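Local coordinates for tudor and KH domain-containing protein homolog (Bombyx mori, PDB 5VQH), which takes part in primary piRNA biogenesis to silence transposons in the germline, its extended Tudor domain, described here, recognising symmetrically dimethylated arginine of the Piwi proteins Siwi and Ago3, at residues A[65-70]-A[127-131]; A[113-117]-A[138-142]; A[176-180]-A[223-229]. All blocks are in the same frame, centred on the assembly; numbering follows the deposited sequence.

Contact 1: residues A[65-70]-A[127-131]; sequences REAHTL and LCELR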
ATOM      1  N   ARG A  65     -23.769  -9.668   3.402  1.00 44.12           N
ATOM      2  CA  ARG A  65     -23.257  -9.900   2.062  1.00 48.11           C
ATOM      3  C   ARG A  65     -24.369  -9.829   0.967  1.00 48.30           C
ATOM      4  O   ARG A  65     -24.211  -9.157  -0.048  1.00 47.78           O
ATOM      5  CB  ARG A  65     -22.500 -11.221   2.034  1.00 49.14           C
ATOM      6  CG  ARG A  65     -21.180 -11.160   2.787  1.00 47.37           C
ATOM      7  CD  ARG A  65     -20.280 -12.290   2.354  1.00 47.49           C
ATOM      8  NE  ARG A  65     -20.905 -13.582   2.656  1.00 49.97           N
ATOM      9  CZ  ARG A  65     -20.866 -14.194   3.841  1.00 47.95           C
ATOM     10  NH1 ARG A  65     -20.219 -13.648   4.869  1.00 46.83           N
ATOM     11  NH2 ARG A  65     -21.503 -15.347   4.009  1.00 46.35           N
ATOM     12  N   GLU A  66     -25.504 -10.481   1.202  1.00 55.10           N
ATOM     13  CA  GLU A  66     -26.591 -10.536   0.218  1.00 53.39           C
ATOM     14  C   GLU A  66     -27.231  -9.181  -0.037  1.00 53.81           C
ATOM     15  O   GLU A  66     -27.693  -8.906  -1.142  1.00 58.94           O
ATOM     16  CB  GLU A  66     -27.644 -11.543   0.660  1.00 59.31           C
ATOM     17  CG  GLU A  66     -27.141 -12.989   0.670  1.00 61.72           C
ATOM     18  CD  GLU A  66     -28.073 -13.943   1.408  1.00 64.84           C
ATOM     19  OE1 GLU A  66     -28.831 -13.488   2.304  1.00 64.87           O
ATOM     20  OE2 GLU A  66     -28.036 -15.157   1.096  1.00 58.25           O
ATOM     21  N   ALA A  67     -27.246  -8.321   0.970  1.00 53.47           N
ATOM     22  CA  ALA A  67     -27.704  -6.936   0.781  1.00 51.24           C
ATOM     23  C   ALA A  67     -26.622  -6.060   0.155  1.00 51.67           C
ATOM     24  O   ALA A  67     -26.830  -4.863  -0.012  1.00 58.50           O
ATOM     25  CB  ALA A  67     -28.155  -6.328   2.103  1.00 47.75           C
ATOM     26  N   HIS A  68     -25.453  -6.623  -0.130  1.00 46.97           N
ATOM     27  CA  HIS A  68     -24.400  -5.882  -0.820  1.00 47.03           C
ATOM     28  C   HIS A  68     -23.680  -6.770  -1.839  1.00 48.50           C
ATOM     29  O   HIS A  68     -22.465  -6.668  -2.029  1.00 43.58           O
ATOM     30  CB  HIS A  68     -23.432  -5.303   0.181  1.00 44.51           C
ATOM     31  CG  HIS A  68     -24.077  -4.336   1.115  1.00 51.13           C
ATOM     32  ND1 HIS A  68     -24.294  -3.020   0.779  1.00 52.39           N
ATOM     33  CD2 HIS A  68     -24.602  -4.498   2.353  1.00 52.96           C
ATOM     34  CE1 HIS A  68     -24.903  -2.407   1.775  1.00 50.62           C
ATOM     35  NE2 HIS A  68     -25.099  -3.279   2.744  1.00 52.81           N
ATOM     36  N   THR A  69     -24.470  -7.636  -2.478  1.00 48.76           N
ATOM     37  CA  THR A  69     -24.042  -8.448  -3.593  1.00 51.31           C
ATOM     38  C   THR A  69     -23.743  -7.555  -4.788  1.00 46.75           C
ATOM     39  O   THR A  69     -24.509  -6.649  -5.098  1.00 48.79           O
ATOM     40  CB  THR A  69     -25.121  -9.500  -3.945  1.00 53.95           C
ATOM     41  OG1 THR A  69     -25.030 -10.597  -3.014  1.00 58.67           O
ATOM     42  CG2 THR A  69     -24.917 -10.048  -5.331  1.00 51.55           C
ATOM     43  N   LEU A  70     -22.594  -7.791  -5.419  1.00 46.10           N
ATOM     44  CA  LEU A  70     -22.208  -7.075  -6.640  1.00 46.47           C
ATOM     45  C   LEU A  70     -22.809  -7.784  -7.836  1.00 47.92           C
ATOM     46  O   LEU A  70     -22.459  -8.953  -8.092  1.00 49.16           O
ATOM     47  CB  LEU A  70     -20.694  -7.079  -6.830  1.00 44.45           C
ATOM     48  CG  LEU A  70     -19.868  -6.002  -6.155  1.00 44.84           C
ATOM     49  CD1 LEU A  70     -18.425  -6.238  -6.540  1.00 46.88           C
ATOM     50  CD2 LEU A  70     -20.300  -4.607  -6.534  1.00 43.23           C
ATOM     51  N   LEU A 127     -16.249 -10.765  -3.661  1.00 37.09           N
ATOM     52  CA  LEU A 127     -16.294  -9.313  -3.401  1.00 33.90           C
ATOM     53  C   LEU A 127     -17.736  -8.851  -3.092  1.00 33.93           C
ATOM     54  O   LEU A 127     -18.716  -9.488  -3.528  1.00 32.87           O
ATOM     55  CB  LEU A 127     -15.751  -8.517  -4.600  1.00 32.86           C
ATOM     56  CG  LEU A 127     -14.381  -8.914  -5.171  1.00 31.63           C
ATOM     57  CD1 LEU A 127     -14.127  -8.202  -6.494  1.00 31.39           C
ATOM     58  CD2 LEU A 127     -13.297  -8.597  -4.173  1.00 29.87           C
ATOM     59  N   CYS A 128     -17.857  -7.760  -2.336  1.00 32.08           N
ATOM     60  CA  CYS A 128     -19.145  -7.211  -1.993  1.00 32.47           C
ATOM     61  C   CYS A 128     -19.156  -5.746  -2.279  1.00 33.45           C
ATOM     62  O   CYS A 128     -18.100  -5.135  -2.371  1.00 31.41           O
ATOM     63  CB  CYS A 128     -19.427  -7.412  -0.516  1.00 33.46           C
ATOM     64  SG  CYS A 128     -19.850  -9.099  -0.101  1.00 36.39           S
ATOM     65  N   GLU A 129     -20.345  -5.169  -2.416  1.00 35.42           N
ATOM     66  CA  GLU A 129     -20.434  -3.738  -2.544  1.00 39.82           C
ATOM     67  C   GLU A 129     -20.022  -3.125  -1.204  1.00 37.57           C
ATOM     68  O   GLU A 129     -20.430  -3.585  -0.131  1.00 32.83           O
ATOM     69  CB  GLU A 129     -21.849  -3.286  -2.894  1.00 47.62           C
ATOM     70  CG  GLU A 129     -21.985  -1.755  -3.053  1.00 58.27           C
ATOM     71  CD  GLU A 129     -23.006  -1.092  -2.105  1.00 65.35           C
ATOM     72  OE1 GLU A 129     -23.921  -1.786  -1.596  1.00 70.73           O
ATOM     73  OE2 GLU A 129     -22.907   0.139  -1.874  1.00 59.22           O
ATOM     74  N   LEU A 130     -19.213  -2.081  -1.290  1.00 34.99           N
ATOM     75  CA  LEU A 130     -18.840  -1.296  -0.121  1.00 34.73           C
ATOM     76  C   LEU A 130     -19.936  -0.264   0.242  1.00 34.06           C
ATOM     77  O   LEU A 130     -20.214   0.637  -0.508  1.00 32.09           O
ATOM     78  CB  LEU A 130     -17.484  -0.598  -0.344  1.00 30.32           C
ATOM     79  CG  LEU A 130     -16.910   0.103   0.894  1.00 29.97           C
ATOM     80  CD1 LEU A 130     -16.611  -0.878   2.041  1.00 28.85           C
ATOM     81  CD2 LEU A 130     -15.681   0.927   0.569  1.00 27.95           C
ATOM     82  N   ARG A 131     -20.551  -0.439   1.402  1.00 38.34           N
ATOM     83  CA  ARG A 131     -21.464   0.538   1.991  1.00 41.64           C
ATOM     84  C   ARG A 131     -20.846   1.936   2.027  1.00 41.72           C
ATOM     85  O   ARG A 131     -19.707   2.112   2.478  1.00 41.30           O
ATOM     86  CB  ARG A 131     -21.785   0.127   3.424  1.00 46.74           C
ATOM     87  CG  ARG A 131     -23.144  -0.474   3.626  1.00 51.52           C
ATOM     88  CD  ARG A 131     -23.697  -0.011   4.964  1.00 58.72           C
ATOM     89  NE  ARG A 131     -22.781  -0.351   6.053  1.00 66.81           N
ATOM     90  CZ  ARG A 131     -22.682   0.306   7.211  1.00 74.28           C
ATOM     91  NH1 ARG A 131     -21.816  -0.100   8.136  1.00 68.78           N
ATOM     92  NH2 ARG A 131     -23.446   1.369   7.455  1.00 80.06           N
TER

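Contact 2: residues A[113-117]-A[138-142]; sequences YLDYG and RFQAM. With 2MR (n3, n4-dimethylarginine), chain C.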
ATOM      1  N   TYR A 113      -5.460  -3.248  -1.961  1.00 28.44           N
ATOM      2  CA  TYR A 113      -5.940  -2.950  -0.612  1.00 26.16           C
ATOM      3  C   TYR A 113      -5.524  -1.531  -0.223  1.00 27.64           C
ATOM      4  O   TYR A 113      -4.351  -1.238   0.057  1.00 26.35           O
ATOM      5  CB  TYR A 113      -5.415  -3.987   0.358  1.00 27.23           C
ATOM      6  CG  TYR A 113      -6.002  -5.358   0.083  1.00 26.50           C
ATOM      7  CD1 TYR A 113      -7.260  -5.697   0.550  1.00 27.52           C
ATOM      8  CD2 TYR A 113      -5.322  -6.275  -0.663  1.00 26.96           C
ATOM      9  CE1 TYR A 113      -7.810  -6.924   0.299  1.00 27.38           C
ATOM     10  CE2 TYR A 113      -5.861  -7.513  -0.940  1.00 27.37           C
ATOM     11  CZ  TYR A 113      -7.100  -7.831  -0.460  1.00 28.14           C
ATOM     12  OH  TYR A 113      -7.620  -9.068  -0.742  1.00 27.70           O
ATOM     13  N   LEU A 114      -6.525  -0.645  -0.231  1.00 28.59           N
ATOM     14  CA  LEU A 114      -6.330   0.809  -0.260  1.00 26.80           C
ATOM     15  C   LEU A 114      -5.701   1.422   1.010  1.00 24.90           C
ATOM     16  O   LEU A 114      -5.120   2.475   0.945  1.00 22.78           O
ATOM     17  CB  LEU A 114      -7.691   1.477  -0.490  1.00 25.27           C
ATOM     18  CG  LEU A 114      -8.211   1.472  -1.904  1.00 24.42           C
ATOM     19  CD1 LEU A 114      -9.698   1.747  -1.931  1.00 24.04           C
ATOM     20  CD2 LEU A 114      -7.493   2.494  -2.717  1.00 25.83           C
ATOM     21  N   ASP A 115      -5.908   0.785   2.151  1.00 24.93           N
ATOM     22  CA  ASP A 115      -5.337   1.200   3.438  1.00 26.24           C
ATOM     23  C   ASP A 115      -3.958   0.582   3.796  1.00 26.31           C
ATOM     24  O   ASP A 115      -3.408   0.855   4.844  1.00 24.14           O
ATOM     25  CB  ASP A 115      -6.370   0.875   4.524  1.00 25.57           C
ATOM     26  CG  ASP A 115      -7.668   1.660   4.315  1.00 24.93           C
ATOM     27  OD1 ASP A 115      -7.556   2.879   4.207  1.00 24.15           O
ATOM     28  OD2 ASP A 115      -8.778   1.083   4.266  1.00 25.73           O
ATOM     29  N   TYR A 116      -3.400  -0.201   2.884  1.00 26.57           N
ATOM     30  CA  TYR A 116      -2.244  -1.026   3.164  1.00 26.08           C
ATOM     31  C   TYR A 116      -1.258  -1.024   2.021  1.00 26.04           C
ATOM     32  O   TYR A 116      -0.077  -0.845   2.257  1.00 24.89           O
ATOM     33  CB  TYR A 116      -2.701  -2.453   3.468  1.00 25.24           C
ATOM     34  CG  TYR A 116      -3.414  -2.547   4.793  1.00 25.69           C
ATOM     35  CD1 TYR A 116      -2.710  -2.588   5.990  1.00 27.32           C
ATOM     36  CD2 TYR A 116      -4.783  -2.528   4.857  1.00 25.61           C
ATOM     37  CE1 TYR A 116      -3.378  -2.667   7.210  1.00 27.74           C
ATOM     38  CE2 TYR A 116      -5.450  -2.608   6.054  1.00 26.02           C
ATOM     39  CZ  TYR A 116      -4.757  -2.662   7.231  1.00 27.82           C
ATOM     40  OH  TYR A 116      -5.465  -2.712   8.429  1.00 29.51           O
ATOM     41  N   GLY A 117      -1.749  -1.236   0.790  1.00 26.87           N
ATOM     42  CA  GLY A 117      -0.959  -1.051  -0.420  1.00 27.17           C
ATOM     43  C   GLY A 117      -0.570  -2.341  -1.108  1.00 28.46           C
ATOM     44  O   GLY A 117       0.003  -2.330  -2.209  1.00 31.84           O
ATOM     45  N   ARG A 138     -10.043   8.420   5.226  1.00 28.12           N
ATOM     46  CA  ARG A 138      -9.122   8.620   4.109  1.00 30.86           C
ATOM     47  C   ARG A 138      -8.436   7.294   3.786  1.00 29.39           C
ATOM     48  O   ARG A 138      -8.224   6.444   4.667  1.00 29.04           O
ATOM     49  CB  ARG A 138      -8.096   9.725   4.487  1.00 31.56           C
ATOM     50  CG  ARG A 138      -6.965   9.960   3.496  1.00 34.08           C
ATOM     51  CD  ARG A 138      -5.987  11.003   4.035  1.00 35.76           C
ATOM     52  NE  ARG A 138      -5.341  10.547   5.279  1.00 34.96           N
ATOM     53  CZ  ARG A 138      -4.152   9.966   5.324  1.00 35.89           C
ATOM     54  NH1 ARG A 138      -3.460   9.760   4.197  1.00 40.11           N
ATOM     55  NH2 ARG A 138      -3.651   9.577   6.485  1.00 35.73           N
ATOM     56  N   PHE A 139      -8.095   7.092   2.527  1.00 28.15           N
ATOM     57  CA  PHE A 139      -7.376   5.861   2.186  1.00 28.62           C
ATOM     58  C   PHE A 139      -5.953   5.945   2.749  1.00 28.79           C
ATOM     59  O   PHE A 139      -5.206   6.853   2.424  1.00 32.40           O
ATOM     60  CB  PHE A 139      -7.385   5.630   0.681  1.00 27.19           C
ATOM     61  CG  PHE A 139      -8.763   5.379   0.113  1.00 26.26           C
ATOM     62  CD1 PHE A 139      -9.678   4.584   0.781  1.00 24.96           C
ATOM     63  CD2 PHE A 139      -9.124   5.913  -1.115  1.00 25.47           C
ATOM     64  CE1 PHE A 139     -10.927   4.357   0.250  1.00 25.62           C
ATOM     65  CE2 PHE A 139     -10.371   5.676  -1.669  1.00 26.19           C
ATOM     66  CZ  PHE A 139     -11.280   4.890  -0.983  1.00 26.44           C
ATOM     67  N   GLN A 140      -5.614   5.014   3.623  1.00 27.31           N
ATOM     68  CA  GLN A 140      -4.428   5.139   4.477  1.00 27.00           C
ATOM     69  C   GLN A 140      -3.081   4.903   3.826  1.00 29.07           C
ATOM     70  O   GLN A 140      -2.072   5.379   4.383  1.00 29.70           O
ATOM     71  CB  GLN A 140      -4.528   4.203   5.681  1.00 24.70           C
ATOM     72  CG  GLN A 140      -5.512   4.622   6.752  1.00 24.83           C
ATOM     73  CD  GLN A 140      -5.219   6.001   7.277  1.00 25.08           C
ATOM     74  OE1 GLN A 140      -4.230   6.226   7.960  1.00 31.06           O
ATOM     75  NE2 GLN A 140      -6.035   6.947   6.902  1.00 26.09           N
ATOM     76  N   ALA A 141      -3.037   4.224   2.669  1.00 28.47           N
ATOM     77  CA  ALA A 141      -1.733   3.849   2.038  1.00 28.68           C
ATOM     78  C   ALA A 141      -1.218   4.896   1.077  1.00 28.45           C
ATOM     79  O   ALA A 141      -1.931   5.207   0.169  1.00 29.85           O
ATOM     80  CB  ALA A 141      -1.853   2.518   1.311  1.00 28.25           C
ATOM     81  N   MET A 142      -0.016   5.443   1.307  1.00 29.67           N
ATOM     82  CA  MET A 142       0.615   6.424   0.422  0.50 30.45           C
ATOM     83  C   MET A 142       1.783   5.757  -0.324  1.00 31.71           C
ATOM     84  O   MET A 142       2.719   5.269   0.302  1.00 33.76           O
ATOM     85  CB  MET A 142       1.142   7.619   1.238  0.50 31.80           C
ATOM     86  CG  MET A 142       0.198   8.165   2.322  0.50 32.44           C
ATOM     87  SD  MET A 142      -1.495   8.298   1.727  0.50 33.92           S
ATOM     88  CE  MET A 142      -1.227   9.348   0.293  0.50 32.16           C
TER
HETATM   89  N   2MR C 501      -2.523  -8.490  10.589  1.00 78.06           N
HETATM   90  CA  2MR C 501      -3.121  -9.230   9.463  1.00 77.09           C
HETATM   91  CB  2MR C 501      -3.131  -8.336   8.227  1.00 68.19           C
HETATM   92  CG  2MR C 501      -3.675  -6.935   8.503  1.00 60.15           C
HETATM   93  CD  2MR C 501      -4.171  -6.394   7.175  1.00 50.43           C
HETATM   94  NE  2MR C 501      -3.053  -6.242   6.278  1.00 43.78           N
HETATM   95  CZ  2MR C 501      -3.245  -6.021   4.996  1.00 42.11           C
HETATM   96  NH1 2MR C 501      -4.421  -5.983   4.571  1.00 39.95           N
HETATM   97  CQ1 2MR C 501      -4.821  -5.742   3.202  1.00 41.64           C
HETATM   98  NH2 2MR C 501      -2.215  -5.853   4.166  1.00 44.60           N
HETATM   99  CQ2 2MR C 501      -0.822  -5.911   4.582  1.00 41.09           C
HETATM  100  C   2MR C 501      -2.438 -10.539   9.091  1.00 79.86           C
HETATM  101  O   2MR C 501      -2.666 -11.123   8.014  1.00 72.29           O
HETATM  102  OXT 2MR C 501      -1.632 -11.086   9.850  1.00 89.55           O
HETATM  103  O   HOH W   1      -4.194   4.034  -0.740  1.00 25.10           O

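Contact 3: residues A[176-180]-A[223-229]; sequences FEELT and LDVGAVL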
ATOM      1  N   PHE A 176      15.131  -5.127   2.512  1.00 34.32           N
ATOM      2  CA  PHE A 176      14.348  -3.936   2.673  1.00 37.55           C
ATOM      3  C   PHE A 176      13.090  -4.258   3.462  1.00 39.25           C
ATOM      4  O   PHE A 176      12.651  -3.433   4.252  1.00 39.02           O
ATOM      5  CB  PHE A 176      14.004  -3.331   1.303  1.00 39.76           C
ATOM      6  CG  PHE A 176      13.164  -2.064   1.365  1.00 39.78           C
ATOM      7  CD1 PHE A 176      13.648  -0.909   1.963  1.00 38.03           C
ATOM      8  CD2 PHE A 176      11.895  -2.005   0.751  1.00 43.14           C
ATOM      9  CE1 PHE A 176      12.886   0.257   1.989  1.00 36.00           C
ATOM     10  CE2 PHE A 176      11.130  -0.831   0.763  1.00 40.10           C
ATOM     11  CZ  PHE A 176      11.630   0.298   1.397  1.00 37.12           C
ATOM     12  N   GLU A 177      12.512  -5.446   3.279  1.00 37.76           N
ATOM     13  CA  GLU A 177      11.358  -5.796   4.083  1.00 38.88           C
ATOM     14  C   GLU A 177      11.752  -6.048   5.533  1.00 37.65           C
ATOM     15  O   GLU A 177      10.943  -5.878   6.434  1.00 40.41           O
ATOM     16  CB  GLU A 177      10.626  -7.002   3.517  1.00 41.63           C
ATOM     17  CG  GLU A 177      10.059  -6.786   2.120  1.00 46.95           C
ATOM     18  CD  GLU A 177       9.152  -7.926   1.658  1.00 48.82           C
ATOM     19  OE1 GLU A 177       8.636  -8.672   2.508  1.00 50.50           O
ATOM     20  OE2 GLU A 177       8.931  -8.080   0.444  1.00 57.21           O
ATOM     21  N   GLU A 178      12.976  -6.488   5.773  1.00 39.13           N
ATOM     22  CA  GLU A 178      13.399  -6.779   7.147  1.00 41.10           C
ATOM     23  C   GLU A 178      13.693  -5.456   7.823  1.00 38.22           C
ATOM     24  O   GLU A 178      13.226  -5.218   8.935  1.00 36.75           O
ATOM     25  CB  GLU A 178      14.630  -7.688   7.210  1.00 42.35           C
ATOM     26  CG  GLU A 178      14.347  -9.166   6.935  1.00 48.17           C
ATOM     27  CD  GLU A 178      15.565  -9.952   6.367  1.00 52.11           C
ATOM     28  OE1 GLU A 178      16.737  -9.588   6.644  1.00 50.76           O
ATOM     29  OE2 GLU A 178      15.357 -10.956   5.635  1.00 50.49           O
ATOM     30  N   LEU A 179      14.446  -4.595   7.142  1.00 34.86           N
ATOM     31  CA  LEU A 179      14.858  -3.337   7.733  1.00 35.11           C
ATOM     32  C   LEU A 179      13.661  -2.452   8.077  1.00 36.12           C
ATOM     33  O   LEU A 179      13.661  -1.811   9.128  1.00 35.10           O
ATOM     34  CB  LEU A 179      15.787  -2.570   6.798  1.00 38.24           C
ATOM     35  CG  LEU A 179      17.132  -3.216   6.503  1.00 38.82           C
ATOM     36  CD1 LEU A 179      17.834  -2.483   5.380  1.00 37.15           C
ATOM     37  CD2 LEU A 179      17.964  -3.218   7.768  1.00 39.98           C
ATOM     38  N   THR A 180      12.642  -2.422   7.205  1.00 35.31           N
ATOM     39  CA  THR A 180      11.406  -1.649   7.471  1.00 32.43           C
ATOM     40  C   THR A 180      10.438  -2.393   8.361  1.00 33.02           C
ATOM     41  O   THR A 180       9.460  -1.791   8.831  1.00 31.46           O
ATOM     42  CB  THR A 180      10.632  -1.293   6.176  1.00 32.50           C
ATOM     43  OG1 THR A 180      10.155  -2.488   5.528  1.00 29.70           O
ATOM     44  CG2 THR A 180      11.511  -0.495   5.202  1.00 32.14           C
ATOM     45  N   LEU A 223      19.321   4.278  12.215  1.00 44.99           N
ATOM     46  CA  LEU A 223      19.564   3.353  11.138  1.00 40.87           C
ATOM     47  C   LEU A 223      18.958   3.946   9.890  1.00 40.56           C
ATOM     48  O   LEU A 223      17.746   4.116   9.834  1.00 43.06           O
ATOM     49  CB  LEU A 223      18.888   2.035  11.460  1.00 41.45           C
ATOM     50  CG  LEU A 223      19.331   0.836  10.631  1.00 41.94           C
ATOM     51  CD1 LEU A 223      18.961  -0.473  11.325  1.00 43.43           C
ATOM     52  CD2 LEU A 223      18.699   0.908   9.252  1.00 46.70           C
ATOM     53  N   ASP A 224      19.789   4.243   8.896  1.00 36.93           N
ATOM     54  CA  ASP A 224      19.323   4.732   7.617  1.00 35.81           C
ATOM     55  C   ASP A 224      19.099   3.554   6.675  1.00 36.87           C
ATOM     56  O   ASP A 224      20.045   2.935   6.185  1.00 36.91           O
ATOM     57  CB  ASP A 224      20.378   5.657   7.037  1.00 38.67           C
ATOM     58  CG  ASP A 224      20.000   6.205   5.672  1.00 41.93           C
ATOM     59  OD1 ASP A 224      19.285   5.506   4.899  1.00 40.31           O
ATOM     60  OD2 ASP A 224      20.446   7.342   5.382  1.00 41.31           O
ATOM     61  N   VAL A 225      17.846   3.249   6.380  1.00 39.36           N
ATOM     62  CA  VAL A 225      17.527   1.964   5.729  1.00 35.51           C
ATOM     63  C   VAL A 225      18.186   1.838   4.364  1.00 34.86           C
ATOM     64  O   VAL A 225      18.795   0.835   4.049  1.00 34.31           O
ATOM     65  CB  VAL A 225      16.028   1.749   5.634  1.00 32.78           C
ATOM     66  CG1 VAL A 225      15.690   0.546   4.750  1.00 35.67           C
ATOM     67  CG2 VAL A 225      15.484   1.518   7.015  1.00 32.14           C
ATOM     68  N   GLY A 226      18.116   2.884   3.584  1.00 36.88           N
ATOM     69  CA  GLY A 226      18.789   2.902   2.303  1.00 38.59           C
ATOM     70  C   GLY A 226      20.299   2.847   2.429  1.00 42.75           C
ATOM     71  O   GLY A 226      20.959   2.326   1.544  1.00 43.90           O
ATOM     72  N   ALA A 227      20.869   3.401   3.501  1.00 44.82           N
ATOM     73  CA  ALA A 227      22.323   3.403   3.618  1.00 44.19           C
ATOM     74  C   ALA A 227      22.795   2.007   3.962  1.00 42.17           C
ATOM     75  O   ALA A 227      23.866   1.586   3.537  1.00 44.03           O
ATOM     76  CB  ALA A 227      22.801   4.426   4.640  1.00 49.40           C
ATOM     77  N   VAL A 228      21.973   1.271   4.692  1.00 40.54           N
ATOM     78  CA  VAL A 228      22.241  -0.132   4.918  1.00 40.29           C
ATOM     79  C   VAL A 228      22.242  -0.932   3.626  1.00 42.08           C
ATOM     80  O   VAL A 228      23.035  -1.837   3.482  1.00 46.23           O
ATOM     81  CB  VAL A 228      21.206  -0.761   5.834  1.00 41.51           C
ATOM     82  CG1 VAL A 228      21.411  -2.262   5.928  1.00 40.16           C
ATOM     83  CG2 VAL A 228      21.286  -0.145   7.215  1.00 43.46           C
ATOM     84  N   LEU A 229      21.332  -0.628   2.711  1.00 41.90           N
ATOM     85  CA  LEU A 229      21.233  -1.359   1.456  1.00 40.73           C
ATOM     86  C   LEU A 229      22.469  -1.099   0.583  1.00 44.08           C
ATOM     87  O   LEU A 229      22.994  -2.004  -0.095  1.00 42.82           O
ATOM     88  CB  LEU A 229      19.962  -0.974   0.683  1.00 39.98           C
ATOM     89  CG  LEU A 229      18.585  -1.425   1.234  1.00 42.61           C
ATOM     90  CD1 LEU A 229      17.453  -0.801   0.406  1.00 44.21           C
ATOM     91  CD2 LEU A 229      18.385  -2.931   1.313  1.00 39.45           C
TER

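Contact 1: residues A[65-70]-A[127-131]
His68 and Glu129 meet twice, once through backbone and once through side chains, and these two hydrogen bonds make up the polar part of the contact. Glu129 N donates to His68 O at 2.6 Å, the donor tilted 21° from the carbonyl plane. Beside it His68 ND1 gives its proton to Glu129 OE1 at 2.7 Å, in a nearly straight bond (168°). The carboxylate oxygen sits at the ring edge close to the imidazole plane, yet is itself met from above the carboxylate plane. Glu129 reaches this position because its CG is anti to the backbone N (chi1 -179°) and the chain then bends at chi2. NE2, on the far side of the ring, bonds the hydroxyl of Tyr58, so both ring nitrogens are engaged and the rotation of the imidazole is fixed. Replacing His68 by an alanine would probably leave the Glu129 carboxylate without this donor and free to turn, and rob Tyr58 of its mate.

The remaining contacts are apolar. The aliphatic part of Arg131 lies obliquely against the ring, its CG 3.2 Å from His68 CE1, while its guanidinium pairs with Asp133. Leu70 lays CG over the Cys128-Glu129 peptide and brings CD1 to 4.0 Å from Leu127 CB. Arg65 passes its CG at 3.8 Å from Cys128 SG, its guanidinium being bound to Tyr59 O.

The short strand 128-129 is an outermost strand of the five-stranded antiparallel sheet of the Tudor core, and here it is pinned to the turn that follows helix 62-66, a histidine-carboxylate hydrogen bond securing the junction.

Contact 2: residues A[113-117]-A[138-142]
The backbones of Leu114 and Ala141 are joined in a loop-to-loop approach, Asp115 and Gln140 lying closest with CA atoms 4.2 Å apart, and Ala141 N donates to Leu114 O in its carbonyl plane. A water also bridges Leu114 O and Ala141 O, though its leg to Leu114 O is short.

Asp115 grips the other loop through its carboxylate: OD1 accepts from Gln140 N at 2.9 Å on its anti lone pair, the bond almost straight at 165°. With CG anti to the carbonyl carbon (chi1 -62°), the aspartate brings this oxygen across to segment 138-142, while OD2 forms a salt bridge with Arg91. With Gln140 N on OD1 and Arg91 on OD2, both oxygens are engaged, which probably fixes the rotation of the carboxylate about CB-CG and keeps it charged.

Segment 113-117 also belongs to the aromatic pocket for dimethylarginine in the Tudor core; the CB atoms of Tyr113 and Tyr116 point away from segment 138-142. Tyr116 offers a ring face to the guanidinium, whose CZ lies 3.5 Å from Tyr116 CG, and Tyr113 packs its CG at 3.4 Å from methyl carbon CQ1 of the ligand.

On the side facing segment 138-142, Leu114 sets its CD1 over a face of the Phe139 ring, a CH-pi contact 3.7 Å from CD1 to the Phe139 ring centroid and 17° off the normal. The methyl of Ala141 fits against the turn, 3.5 Å from CB to Tyr116 N.

Contact 3: residues A[176-180]-A[223-229]
Leu179 carries most of this contact, and its course can be traced outward from the backbone. CB, already directed at segment 223-229, lies 3.7 Å from Val225 CG1 and a little farther from CG2, so the branched end of the valine packs against the base of the leucine. CG stands anti to the carbonyl carbon (chi1 -65°), and the extended second torsion carries the two methyls onward to helix 225-231. There CD1 reaches Val228 CG1 at 3.6 Å, tip to tip, and also touches the carbonyl oxygen of Val225 and, more loosely, Leu229 CD2. The other methyl, CD2, comes near the same Val228 CG1 and approaches Leu223 CD2 at 4.4 Å, on the strand that precedes the helix. One side chain therefore touches residues on both sides of the strand-to-helix junction.

This is apolar packing of the C-terminal part of helix 170-179 on the junction between strand 222-224, at an edge of the curled mixed sheet, and helix 225-231, consistent with the staphylococcal-nuclease-like (OB-fold) part that accompanies the Tudor core in extended Tudor domains; Thr180 also rests on Leu214 of strand 207-217. The start of helix 225-231 is N-capped by Asp224, whose OD1 accepts from Ala227 N at 3.0 Å, the nitrogen coming from above the carboxylate plane.

Phe176, one helical turn before Thr180, extends the apolar surface. Its CG is anti to the backbone N (chi1 180°), which aims the ring so that its edge meets Val225 CG1, 3.7 Å from Phe176 CD1; Leu229 CD1 approaches the same ring carbon obliquely. Over one face of the ring sits Thr180 CG2, held there as the threonine hydroxyl OG1 donates to Phe176 O at 3.0 Å. That oxygen also accepts from Thr180 N, while Phe36 meets the ring edge-to-face.

How the contacts relate
From the N terminus, the chain lays down strands 23-30 and 35-40 of the mixed sheet, runs through helix 43-59 and enters contact 1 at the end of helix 62-66; the loop it opens closes at 127-131, after four strands of the Tudor core. Contact 2 opens within that loop, at 113-117, and closes beyond it at 138-142, so the two cross. Their centres lie 20 Å apart: contact 1 fixes the far edge of the five-stranded sheet, whereas contact 2 ties the pocket side of that sheet to the chain leading into strand 142-146. Contact 3 follows in series, from 176-180 to 223-229, spanning strands 187-198 and 207-217, about 40 Å centre to centre from contact 1.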